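Local coordinates for protein kojibiose phosphorylase (Gut metagenome, PDB 6W0P) that is a glycoside hydrolase family 65 enzyme of the phosphorylase type, with an N-terminal beta-sandwich domain, a central catalytic domain and a C-terminal domain, at residues A[133-138]-A[161-166]; A[157-162]-A[235-240]; A[101-106]-A[126-131]. All coordinates share one frame; numbering follows the deposited sequence.

All three contacts belong to the N-terminal beta-sandwich domain, far from the middle of the chain: their centres lie about 44, 40 and 34 Å from it for contacts 1, 2 and 3. Contact 1 ties the open end of hairpin 135-145/152-161, where the chain leaves the larger sheet for the smaller one. Contacts 2 and 3 both bridge the two sheets, about 13 Å apart between centres and with no touch between them. Contact 1 touches both: it shares Ser161 and Asp162 with contact 2, about 8 Å away between centres, and adjoins contact 3, about 12 Å away, through neighbouring strands 123-132 and 135-145. Ile137 O takes a probable hydrogen bond from Trp130 N at 2.8 Å.

Contact 1: residues A[133-138]-A[161-166]; sequences NQAKIK and SDIDTD
Lys136 and Asp162 hold together the open end of a beta hairpin, where strands 135-145 and 152-161 run antiparallel in the larger sheet of the N-terminal beta-sandwich. The last bridge is the non-hydrogen-bonded pair Ile137-Ser161, with CA atoms 4.2 Å apart; beyond it the chain of 161-166 turns off to begin strand 165-174 in the other sheet. The next rung is still made, but half of it by a side chain. Asp162 N donates to Lys136 O at 2.9 Å, the usual backbone bond. Lys136 N gives its proton instead to Asp162 OD1 at 2.8 Å, almost straight at 173°, where a continuing strand would offer a backbone carbonyl. Asp162 can do both because its CG sits between the backbone N and the carbonyl carbon (chi1 67°), which folds the carboxylate back over the partner strand. The amide meets OD1 from above the carboxylate plane, 50° out of it. Asp162 OD2 lies against the aliphatic start of Lys136, 3.4 Å from Lys136 CG. The ammonium does not pair with it: Lys136 NZ remains 5.4 Å from Asp162 OD2, a separation that allows at most a longer-range attraction.

On the inner side Ala135 CB packs on Ile163 CG1 at 3.9 Å, and the methyl Ile163 CD1 extends to the carbonyl of Gln134. The hydroxyl of Thr165, close by, is hydrogen-bonded to His98. The buried hydroxyl of Ser161 lies beside Ile137 CG1 and is satisfied within the turn: Ser161 OG donates to Ile163 O at 2.7 Å, in the carbonyl plane and on a lone pair.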
# COMPACT_ATOMS: atom_id res chain seq x y z
N ASN A 133 -8.22 -45.23 32.95
CA ASN A 133 -9.02 -46.08 33.87
C ASN A 133 -8.06 -46.87 34.76
O ASN A 133 -7.39 -46.23 35.60
CB ASN A 133 -10.04 -46.92 33.10
CG ASN A 133 -11.13 -46.06 32.49
OD1 ASN A 133 -11.38 -44.96 32.99
ND2 ASN A 133 -11.74 -46.52 31.42
N GLN A 134 -8.00 -48.18 34.57
CA GLN A 134 -7.26 -49.09 35.49
C GLN A 134 -5.91 -49.45 34.87
O GLN A 134 -5.19 -50.20 35.49
CB GLN A 134 -8.09 -50.35 35.80
CG GLN A 134 -9.50 -50.07 36.32
CD GLN A 134 -9.53 -48.99 37.38
OE1 GLN A 134 -10.09 -47.91 37.17
NE2 GLN A 134 -8.91 -49.26 38.51
N ALA A 135 -5.63 -48.94 33.67
CA ALA A 135 -4.51 -49.35 32.80
C ALA A 135 -3.47 -48.25 32.73
O ALA A 135 -3.85 -47.06 32.74
CB ALA A 135 -5.02 -49.69 31.41
N LYS A 136 -2.20 -48.66 32.68
CA LYS A 136 -1.05 -47.84 32.23
C LYS A 136 -0.57 -48.42 30.89
O LYS A 136 -0.08 -49.58 30.88
CB LYS A 136 0.05 -47.83 33.30
CG LYS A 136 -0.41 -47.30 34.64
CD LYS A 136 0.72 -46.98 35.57
CE LYS A 136 0.22 -46.82 36.99
NZ LYS A 136 1.24 -46.20 37.87
N ILE A 137 -0.77 -47.66 29.80
CA ILE A 137 -0.34 -48.07 28.43
C ILE A 137 0.83 -47.18 27.97
O ILE A 137 0.65 -45.95 27.77
CB ILE A 137 -1.53 -48.03 27.47
CG1 ILE A 137 -2.82 -48.55 28.14
CG2 ILE A 137 -1.20 -48.81 26.20
CD1 ILE A 137 -4.00 -48.65 27.22
N LYS A 138 2.01 -47.78 27.86
CA LYS A 138 3.21 -47.14 27.27
C LYS A 138 3.06 -47.14 25.74
O LYS A 138 2.94 -48.22 25.13
CB LYS A 138 4.47 -47.85 27.77
CG LYS A 138 5.72 -47.00 27.71
CD LYS A 138 6.98 -47.82 27.64
CE LYS A 138 8.20 -47.01 27.24
NZ LYS A 138 9.33 -47.93 26.96
N SER A 161 0.63 -52.36 27.66
CA SER A 161 -0.30 -52.22 28.81
C SER A 161 0.23 -52.99 30.01
O SER A 161 0.74 -54.11 29.81
CB SER A 161 -1.68 -52.69 28.44
OG SER A 161 -2.62 -52.27 29.41
N ASP A 162 0.11 -52.43 31.22
CA ASP A 162 0.45 -53.13 32.48
C ASP A 162 -0.66 -54.14 32.84
O ASP A 162 -0.39 -55.01 33.66
CB ASP A 162 0.78 -52.17 33.63
CG ASP A 162 -0.38 -51.31 34.13
OD1 ASP A 162 -1.45 -51.28 33.45
OD2 ASP A 162 -0.22 -50.66 35.20
N ILE A 163 -1.86 -54.05 32.25
CA ILE A 163 -2.96 -55.06 32.45
C ILE A 163 -3.49 -55.51 31.09
O ILE A 163 -3.35 -54.75 30.14
CB ILE A 163 -4.12 -54.54 33.31
CG1 ILE A 163 -4.80 -53.32 32.68
CG2 ILE A 163 -3.68 -54.26 34.74
CD1 ILE A 163 -6.04 -52.87 33.40
N ASP A 164 -4.12 -56.68 31.04
CA ASP A 164 -4.98 -57.10 29.90
C ASP A 164 -6.04 -56.02 29.68
O ASP A 164 -6.74 -55.66 30.65
CB ASP A 164 -5.63 -58.47 30.15
CG ASP A 164 -4.66 -59.63 30.14
OD1 ASP A 164 -3.58 -59.49 29.53
OD2 ASP A 164 -4.97 -60.67 30.75
N THR A 165 -6.12 -55.48 28.46
CA THR A 165 -7.19 -54.54 28.04
C THR A 165 -7.30 -54.52 26.52
O THR A 165 -6.39 -55.06 25.82
CB THR A 165 -6.93 -53.12 28.59
OG1 THR A 165 -8.10 -52.34 28.32
CG2 THR A 165 -5.72 -52.45 27.97
N ASP A 166 -8.35 -53.88 26.03
CA ASP A 166 -8.69 -53.73 24.59
C ASP A 166 -8.53 -52.25 24.24
O ASP A 166 -8.92 -51.40 25.07
CB ASP A 166 -10.12 -54.20 24.29
CG ASP A 166 -10.33 -55.70 24.28
OD1 ASP A 166 -9.33 -56.45 24.41
OD2 ASP A 166 -11.51 -56.13 24.15

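Contact 2: residues A[157-162]-A[235-240]; sequences ISFESD and YELTLE
Leu239 fills the angle between Phe159 and Ser161, and this is the tight part of the contact. Its two methyls divide the work: Leu239 CD2 lies 3.8 Å from Phe159 CB, while Leu239 CD1 touches the same carbon and also reaches Ser161 CB at 3.9 Å. The isobutyl group therefore straddles two successive inward-pointing residues of strand 152-161. Back toward the start of the strand, Phe159 turns its ring toward Leu237. With CG anti to the carbonyl carbon (chi1 -62°), the ring is carried back along the strand until Phe159 CE2 comes within 4.1 Å of Leu237 CD1, the two side chains crossing at about a right angle. Leu237 CD1 and Leu239 CD2 both approach the ring obliquely.

These side chains are core of a beta-sandwich. Strand 152-161 belongs to the larger antiparallel sheet and strand 230-239 belongs to the smaller one; the short segments cross at -42° with their axes 8.2 Å apart at closest approach, too far for direct backbone pairing, so apolar groups occupy the interval. Ile137 and Ile139 of strand 135-145, together with Ile167 of strand 165-174, extend the same layer.

Toward the end of both strands the packing gives way to water. Here the inward leucine is followed by Glu240, an exposed residue whose side chain starts away from the opposite strand, and the backbones are linked by a single water molecule. It accepts from Ser161 N at 2.7 Å and donates to Glu240 O at 2.9 Å, joining the two backbones where they have no direct bond.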
# COMPACT_ATOMS: atom_id res chain seq x y z
N ILE A 157 3.95 -47.75 15.50
CA ILE A 157 3.18 -47.53 16.75
C ILE A 157 3.24 -48.83 17.55
O ILE A 157 2.80 -49.88 17.03
CB ILE A 157 1.73 -47.11 16.43
CG1 ILE A 157 1.68 -45.96 15.43
CG2 ILE A 157 1.00 -46.77 17.72
CD1 ILE A 157 0.33 -45.78 14.77
N SER A 158 3.76 -48.75 18.78
CA SER A 158 3.76 -49.85 19.77
C SER A 158 2.95 -49.47 21.02
O SER A 158 2.96 -48.30 21.44
CB SER A 158 5.16 -50.21 20.12
OG SER A 158 5.63 -49.34 21.13
N PHE A 159 2.28 -50.47 21.60
CA PHE A 159 1.44 -50.35 22.81
C PHE A 159 1.97 -51.35 23.84
O PHE A 159 2.26 -52.50 23.46
CB PHE A 159 -0.02 -50.65 22.45
CG PHE A 159 -0.66 -49.72 21.45
CD1 PHE A 159 -1.30 -48.57 21.86
CD2 PHE A 159 -0.66 -50.01 20.10
CE1 PHE A 159 -1.91 -47.72 20.95
CE2 PHE A 159 -1.26 -49.16 19.18
CZ PHE A 159 -1.89 -48.02 19.61
N GLU A 160 2.18 -50.92 25.09
CA GLU A 160 2.50 -51.88 26.17
C GLU A 160 1.66 -51.54 27.40
O GLU A 160 1.99 -50.54 28.07
CB GLU A 160 3.99 -51.91 26.51
CG GLU A 160 4.33 -52.99 27.53
CD GLU A 160 5.81 -53.33 27.69
OE1 GLU A 160 6.60 -52.94 26.80
OE2 GLU A 160 6.16 -53.97 28.71
N SER A 161 0.63 -52.36 27.66
CA SER A 161 -0.30 -52.22 28.81
C SER A 161 0.23 -52.99 30.01
O SER A 161 0.74 -54.11 29.81
CB SER A 161 -1.68 -52.69 28.44
OG SER A 161 -2.62 -52.27 29.41
N ASP A 162 0.11 -52.43 31.22
CA ASP A 162 0.45 -53.13 32.48
C ASP A 162 -0.66 -54.14 32.84
O ASP A 162 -0.39 -55.01 33.66
CB ASP A 162 0.78 -52.17 33.63
CG ASP A 162 -0.38 -51.31 34.13
OD1 ASP A 162 -1.45 -51.28 33.45
OD2 ASP A 162 -0.22 -50.66 35.20
N TYR A 235 -8.29 -50.90 13.61
CA TYR A 235 -7.67 -52.06 14.31
C TYR A 235 -8.31 -52.18 15.69
O TYR A 235 -8.37 -51.18 16.42
CB TYR A 235 -6.14 -51.96 14.33
CG TYR A 235 -5.54 -51.82 12.95
CD1 TYR A 235 -5.25 -52.94 12.18
CD2 TYR A 235 -5.31 -50.57 12.39
CE1 TYR A 235 -4.74 -52.82 10.89
CE2 TYR A 235 -4.81 -50.44 11.11
CZ TYR A 235 -4.53 -51.56 10.35
OH TYR A 235 -4.05 -51.43 9.09
N GLU A 236 -8.85 -53.35 15.97
CA GLU A 236 -9.44 -53.73 17.28
C GLU A 236 -8.38 -54.59 17.96
O GLU A 236 -8.28 -55.77 17.60
CB GLU A 236 -10.75 -54.52 17.13
CG GLU A 236 -11.81 -53.83 16.29
CD GLU A 236 -12.41 -52.58 16.91
OE1 GLU A 236 -13.01 -51.78 16.14
OE2 GLU A 236 -12.27 -52.40 18.14
N LEU A 237 -7.57 -54.00 18.82
CA LEU A 237 -6.41 -54.70 19.40
C LEU A 237 -6.73 -55.12 20.83
O LEU A 237 -7.29 -54.28 21.58
CB LEU A 237 -5.17 -53.80 19.34
CG LEU A 237 -4.82 -53.28 17.94
CD1 LEU A 237 -3.71 -52.26 18.02
CD2 LEU A 237 -4.44 -54.43 17.01
N THR A 238 -6.36 -56.35 21.17
CA THR A 238 -6.29 -56.86 22.55
C THR A 238 -4.83 -56.80 22.99
O THR A 238 -4.00 -57.44 22.35
CB THR A 238 -6.93 -58.25 22.63
OG1 THR A 238 -8.24 -58.01 22.10
CG2 THR A 238 -7.00 -58.81 24.04
N LEU A 239 -4.55 -56.02 24.02
CA LEU A 239 -3.20 -55.91 24.60
C LEU A 239 -3.09 -56.93 25.73
O LEU A 239 -3.98 -56.96 26.59
CB LEU A 239 -2.99 -54.48 25.13
CG LEU A 239 -3.17 -53.35 24.13
CD1 LEU A 239 -2.80 -52.02 24.78
CD2 LEU A 239 -2.36 -53.58 22.87
N GLU A 240 -2.04 -57.75 25.69
CA GLU A 240 -1.66 -58.66 26.79
C GLU A 240 -0.69 -57.89 27.69
O GLU A 240 0.29 -57.29 27.13
CB GLU A 240 -0.99 -59.93 26.25
CG GLU A 240 -1.77 -60.62 25.15
CD GLU A 240 -1.16 -61.92 24.65
OE1 GLU A 240 -0.29 -62.48 25.36
OE2 GLU A 240 -1.57 -62.37 23.55
O HOH W 1 0.33 -54.60 26.18

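Contact 3: residues A[101-106]-A[126-131]; sequences EELDLN and RTFTWL
Trp130 extends its indole away from its own strand, CG anti to the backbone N (chi1 -172°), to meet Glu101 and Leu103; Phe128, two residues earlier, takes the rarer position with CG between N and the carbonyl carbon (chi1 52°), which turns one face of its ring to Leu105 and its edge to Leu103. The contact joins the two layers of the N-terminal beta-sandwich: strand 123-132 lies within the larger sheet, while 101-106 starts on an edge strand of the smaller one.

Leu103 is wedged between the two aromatics. Its CD1 sits over one face of the indole, a CH-pi contact 3.6 Å from the centroid of the five-membered ring, and its other methyl, Leu103 CD2, comes in at the edge of Phe128, 3.8 Å from CE1. Leu105 CD1 lies over the centre of a Phe128 face, 4.3 Å from the ring centroid, and also meets Arg126 NH1 at the guanidinium edge; that arginine is paired by salt bridges with Asp47 and Glu48.

At the rim of the indole, Glu101 O lies in plane, 3.4 Å from Trp130 CH2. The indole nitrogen is satisfied by the same residue: Trp130 NE1 donates to Glu101 OE1 at 3.2 Å with an angle of 147°, reaching the carboxylate from above its plane, while Glu101 OE2 is hydrogen-bonded to Thr132 OG1.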
# COMPACT_ATOMS: atom_id res chain seq x y z
N GLU A 101 -12.59 -43.68 26.22
CA GLU A 101 -11.66 -42.53 26.45
C GLU A 101 -10.71 -42.43 25.25
O GLU A 101 -10.02 -43.43 24.96
CB GLU A 101 -10.88 -42.69 27.75
CG GLU A 101 -9.87 -41.59 27.97
CD GLU A 101 -8.97 -41.76 29.19
OE1 GLU A 101 -8.05 -40.93 29.35
OE2 GLU A 101 -9.19 -42.72 29.97
N GLU A 102 -10.72 -41.29 24.56
CA GLU A 102 -9.84 -41.05 23.39
C GLU A 102 -8.50 -40.49 23.88
O GLU A 102 -8.50 -39.57 24.71
CB GLU A 102 -10.42 -40.10 22.34
CG GLU A 102 -9.59 -40.11 21.06
CD GLU A 102 -10.04 -39.23 19.90
OE1 GLU A 102 -11.14 -38.63 20.00
OE2 GLU A 102 -9.30 -39.17 18.89
N LEU A 103 -7.39 -41.03 23.38
CA LEU A 103 -6.04 -40.46 23.65
C LEU A 103 -5.97 -39.03 23.08
O LEU A 103 -6.14 -38.84 21.85
CB LEU A 103 -4.96 -41.37 23.05
CG LEU A 103 -3.52 -40.93 23.30
CD1 LEU A 103 -3.18 -40.89 24.78
CD2 LEU A 103 -2.56 -41.86 22.58
N ASP A 104 -5.74 -38.06 23.96
CA ASP A 104 -5.51 -36.63 23.64
C ASP A 104 -4.72 -36.03 24.81
O ASP A 104 -5.31 -35.96 25.92
CB ASP A 104 -6.84 -35.90 23.43
CG ASP A 104 -6.67 -34.41 23.18
OD1 ASP A 104 -5.51 -33.97 23.09
OD2 ASP A 104 -7.70 -33.70 23.07
N LEU A 105 -3.46 -35.65 24.60
CA LEU A 105 -2.55 -35.29 25.73
C LEU A 105 -2.94 -33.93 26.33
O LEU A 105 -2.46 -33.63 27.40
CB LEU A 105 -1.09 -35.29 25.26
CG LEU A 105 -0.51 -36.65 24.89
CD1 LEU A 105 0.99 -36.54 24.65
CD2 LEU A 105 -0.81 -37.70 25.94
N ASN A 106 -3.80 -33.15 25.67
CA ASN A 106 -4.37 -31.89 26.22
C ASN A 106 -5.46 -32.21 27.26
O ASN A 106 -5.75 -31.32 28.06
CB ASN A 106 -4.92 -30.98 25.12
CG ASN A 106 -5.31 -29.59 25.60
OD1 ASN A 106 -4.48 -28.87 26.15
ND2 ASN A 106 -6.57 -29.23 25.41
N ARG A 126 8.34 -40.40 19.82
CA ARG A 126 7.59 -39.84 20.95
C ARG A 126 7.13 -41.02 21.80
O ARG A 126 6.52 -41.94 21.23
CB ARG A 126 6.46 -38.94 20.43
CG ARG A 126 6.03 -37.85 21.40
CD ARG A 126 5.10 -36.85 20.73
NE ARG A 126 4.17 -37.52 19.83
CZ ARG A 126 2.87 -37.72 20.07
NH1 ARG A 126 2.30 -37.30 21.18
NH2 ARG A 126 2.13 -38.36 19.17
N THR A 127 7.47 -41.00 23.09
CA THR A 127 7.11 -42.03 24.09
C THR A 127 6.31 -41.35 25.22
O THR A 127 6.63 -40.21 25.57
CB THR A 127 8.37 -42.75 24.56
OG1 THR A 127 9.05 -43.32 23.43
CG2 THR A 127 8.09 -43.84 25.57
N PHE A 128 5.27 -41.99 25.74
CA PHE A 128 4.53 -41.51 26.94
C PHE A 128 3.70 -42.67 27.50
O PHE A 128 3.43 -43.65 26.77
CB PHE A 128 3.70 -40.28 26.59
CG PHE A 128 2.82 -40.48 25.39
CD1 PHE A 128 1.55 -41.00 25.53
CD2 PHE A 128 3.27 -40.18 24.11
CE1 PHE A 128 0.75 -41.21 24.42
CE2 PHE A 128 2.47 -40.40 23.01
CZ PHE A 128 1.21 -40.93 23.16
N THR A 129 3.35 -42.58 28.78
CA THR A 129 2.47 -43.58 29.42
C THR A 129 1.10 -42.94 29.67
O THR A 129 1.01 -41.94 30.39
CB THR A 129 3.13 -44.20 30.66
OG1 THR A 129 4.37 -44.78 30.23
CG2 THR A 129 2.24 -45.26 31.29
N TRP A 130 0.08 -43.52 29.04
CA TRP A 130 -1.35 -43.14 29.14
C TRP A 130 -1.94 -43.81 30.38
O TRP A 130 -1.97 -45.06 30.41
CB TRP A 130 -2.07 -43.57 27.87
CG TRP A 130 -3.47 -43.09 27.73
CD1 TRP A 130 -4.10 -42.09 28.42
CD2 TRP A 130 -4.42 -43.58 26.78
NE1 TRP A 130 -5.38 -41.94 27.96
CE2 TRP A 130 -5.60 -42.83 26.95
CE3 TRP A 130 -4.37 -44.57 25.79
CZ2 TRP A 130 -6.74 -43.06 26.18
CZ3 TRP A 130 -5.50 -44.80 25.04
CH2 TRP A 130 -6.67 -44.05 25.23
N LEU A 131 -2.35 -43.01 31.37
CA LEU A 131 -3.08 -43.48 32.57
C LEU A 131 -4.58 -43.35 32.26
O LEU A 131 -5.13 -42.26 32.38
CB LEU A 131 -2.65 -42.66 33.79
CG LEU A 131 -1.14 -42.38 33.89
CD1 LEU A 131 -0.82 -41.68 35.21
CD2 LEU A 131 -0.32 -43.65 33.76